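Local coordinates for bifunctional thiamine biosynthesis protein ThiDN (PDB 2PHP), which probably makes thiamine phosphate with its C-terminal ThiN domain, the part crystallised here, and phosphorylates hydroxymethylpyrimidine and its phosphate with its N-terminal ThiD domain, at residues E77-I82 with R94-I99. Sequence-based numbering, arbitrary orientation.
Sequences EHIAKI and RACMNI
I79 and I82, one helical turn apart, lay their CG2 methyls against C96, an instance of a helix packed on a sheet by branched aliphatic side chains. I79 and C96 give up the largest shares of the 189 Å² buried. The CG2 of I79 lies 3.8 Å from CB of C96 and about as far from the carbonyl oxygen of the same residue. With its sulfur anti to the backbone N (chi1 175°), C96 holds SG out from the strand toward the helix, 4.0 Å from CG2 of both I82 and I79. Beyond the segments, I82 also touches M130 and T134 of helix 129-141, while C96 reaches R161 on the adjacent strand.

Helix 77-87 here covers one face of the mixed sheet of the ThiN domain, where strand 95-100 runs between strands 37-40 and 159-164. The short axes come within 8.4 Å at 124°, the helix running obliquely against the strand direction. On the other face, A95 and M97 point to helix 167-185, which gives the sheet helical cover on both sides.

N98 brings an amide into the interface. It crosses I79 at about a right angle, and CD1 of I79 comes 3.8 Å from OD1 of N98, a van der Waals contact. The amide takes its hydrogen bonds elsewhere: OD1 accepts from N36 N and ND2 donates to G34 O. Bonded at both ends, it has its flip state fixed and its buried polar atoms satisfied beside the isoleucine methyl.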
loop_
_atom_site.group_PDB
_atom_site.type_symbol
_atom_site.label_atom_id
_atom_site.label_comp_id
_atom_site.label_asym_id
_atom_site.label_seq_id
_atom_site.Cartn_x
_atom_site.Cartn_y
_atom_site.Cartn_z
ATOM N N GLU B 77 -1.474 10.566 -19.476
ATOM C CA GLU B 77 -1.536 11.374 -20.691
ATOM C C GLU B 77 -0.399 12.397 -20.679
ATOM O O GLU B 77 0.228 12.657 -21.704
ATOM C CB GLU B 77 -2.868 12.111 -20.778
ATOM C CG GLU B 77 -4.014 11.244 -21.247
ATOM C CD GLU B 77 -5.364 11.863 -20.964
ATOM O OE1 GLU B 77 -5.557 13.044 -21.325
ATOM O OE2 GLU B 77 -6.231 11.168 -20.382
ATOM N N HIS B 78 -0.139 12.960 -19.502
ATOM C CA HIS B 78 0.902 13.970 -19.311
ATOM C C HIS B 78 2.280 13.554 -19.835
ATOM O O HIS B 78 2.804 14.186 -20.747
ATOM C CB HIS B 78 1.004 14.329 -17.825
ATOM C CG HIS B 78 1.996 15.412 -17.530
ATOM N ND1 HIS B 78 1.779 16.731 -17.863
ATOM C CD2 HIS B 78 3.219 15.363 -16.946
ATOM C CE1 HIS B 78 2.829 17.450 -17.499
ATOM N NE2 HIS B 78 3.715 16.645 -16.941
ATOM N N ILE B 79 2.868 12.505 -19.261
ATOM C CA ILE B 79 4.183 12.046 -19.708
ATOM C C ILE B 79 4.081 11.433 -21.107
ATOM O O ILE B 79 5.062 11.391 -21.848
ATOM C CB ILE B 79 4.783 10.982 -18.745
ATOM C CG1 ILE B 79 4.913 11.550 -17.328
ATOM C CG2 ILE B 79 6.149 10.538 -19.247
ATOM C CD1 ILE B 79 5.915 12.666 -17.198
ATOM N N ALA B 80 2.894 10.953 -21.465
ATOM C CA ALA B 80 2.695 10.370 -22.784
ATOM C C ALA B 80 2.911 11.448 -23.856
ATOM O O ALA B 80 3.518 11.184 -24.895
ATOM C CB ALA B 80 1.290 9.791 -22.895
ATOM N N LYS B 81 2.412 12.656 -23.602
ATOM C CA LYS B 81 2.569 13.764 -24.550
ATOM C C LYS B 81 4.051 14.018 -24.813
ATOM O O LYS B 81 4.443 14.335 -25.932
ATOM C CB LYS B 81 1.931 15.046 -24.004
ATOM C CG LYS B 81 0.402 15.037 -23.912
ATOM C CD LYS B 81 -0.099 16.384 -23.397
ATOM C CE LYS B 81 -1.561 16.352 -22.970
ATOM N NZ LYS B 81 -2.481 16.105 -24.114
ATOM N N ILE B 82 4.875 13.878 -23.778
ATOM C CA ILE B 82 6.305 14.097 -23.939
ATOM C C ILE B 82 6.937 13.008 -24.812
ATOM O O ILE B 82 7.659 13.310 -25.762
ATOM C CB ILE B 82 7.032 14.132 -22.576
ATOM C CG1 ILE B 82 6.549 15.332 -21.758
ATOM C CG2 ILE B 82 8.538 14.200 -22.804
ATOM C CD1 ILE B 82 7.000 15.311 -20.282
ATOM N N ARG B 94 11.412 5.777 -26.129
ATOM C CA ARG B 94 10.105 5.307 -25.662
ATOM C C ARG B 94 9.823 5.544 -24.171
ATOM O O ARG B 94 8.745 5.198 -23.692
ATOM C CB ARG B 94 9.957 3.805 -25.953
ATOM C CG ARG B 94 10.162 3.433 -27.410
ATOM C CD ARG B 94 10.024 1.934 -27.650
ATOM N NE ARG B 94 11.076 1.143 -27.003
ATOM C CZ ARG B 94 10.916 0.461 -25.874
ATOM N NH1 ARG B 94 9.744 0.466 -25.261
ATOM N NH2 ARG B 94 11.930 -0.224 -25.353
ATOM N N ALA B 95 10.763 6.138 -23.438
ATOM C CA ALA B 95 10.549 6.342 -22.004
ATOM C C ALA B 95 10.932 7.701 -21.440
ATOM O O ALA B 95 11.816 8.392 -21.963
ATOM C CB ALA B 95 11.268 5.245 -21.218
ATOM N N CYS B 96 10.273 8.059 -20.341
ATOM C CA CYS B 96 10.512 9.333 -19.676
ATOM C C CYS B 96 10.070 9.323 -18.213
ATOM O O CYS B 96 9.091 8.668 -17.843
ATOM C CB CYS B 96 9.774 10.448 -20.423
ATOM S SG CYS B 96 9.854 12.086 -19.641
HETATM N N MSE B 97 10.811 10.056 -17.389
HETATM C CA MSE B 97 10.507 10.186 -15.967
HETATM C C MSE B 97 10.758 11.631 -15.564
HETATM O O MSE B 97 11.797 12.193 -15.914
HETATM C CB MSE B 97 11.406 9.278 -15.130
HETATM C CG MSE B 97 11.247 9.510 -13.640
HETATM SE SE MSE B 97 12.261 8.261 -12.585
HETATM C CE MSE B 97 11.544 8.643 -10.828
ATOM N N ASN B 98 9.822 12.240 -14.841
ATOM C CA ASN B 98 10.020 13.618 -14.407
ATOM C C ASN B 98 10.579 13.622 -12.993
ATOM O O ASN B 98 10.128 12.852 -12.148
ATOM C CB ASN B 98 8.713 14.414 -14.468
ATOM C CG ASN B 98 7.654 13.895 -13.505
ATOM O OD1 ASN B 98 7.172 12.768 -13.640
ATOM N ND2 ASN B 98 7.289 14.721 -12.525
ATOM N N ILE B 99 11.580 14.470 -12.750
ATOM C CA ILE B 99 12.195 14.578 -11.429
ATOM C C ILE B 99 12.328 16.039 -11.015
ATOM O O ILE B 99 12.191 16.949 -11.841
ATOM C CB ILE B 99 13.589 13.912 -11.389
ATOM C CG1 ILE B 99 14.578 14.697 -12.249
ATOM C CG2 ILE B 99 13.491 12.473 -11.886
ATOM C CD1 ILE B 99 15.981 14.102 -12.229
#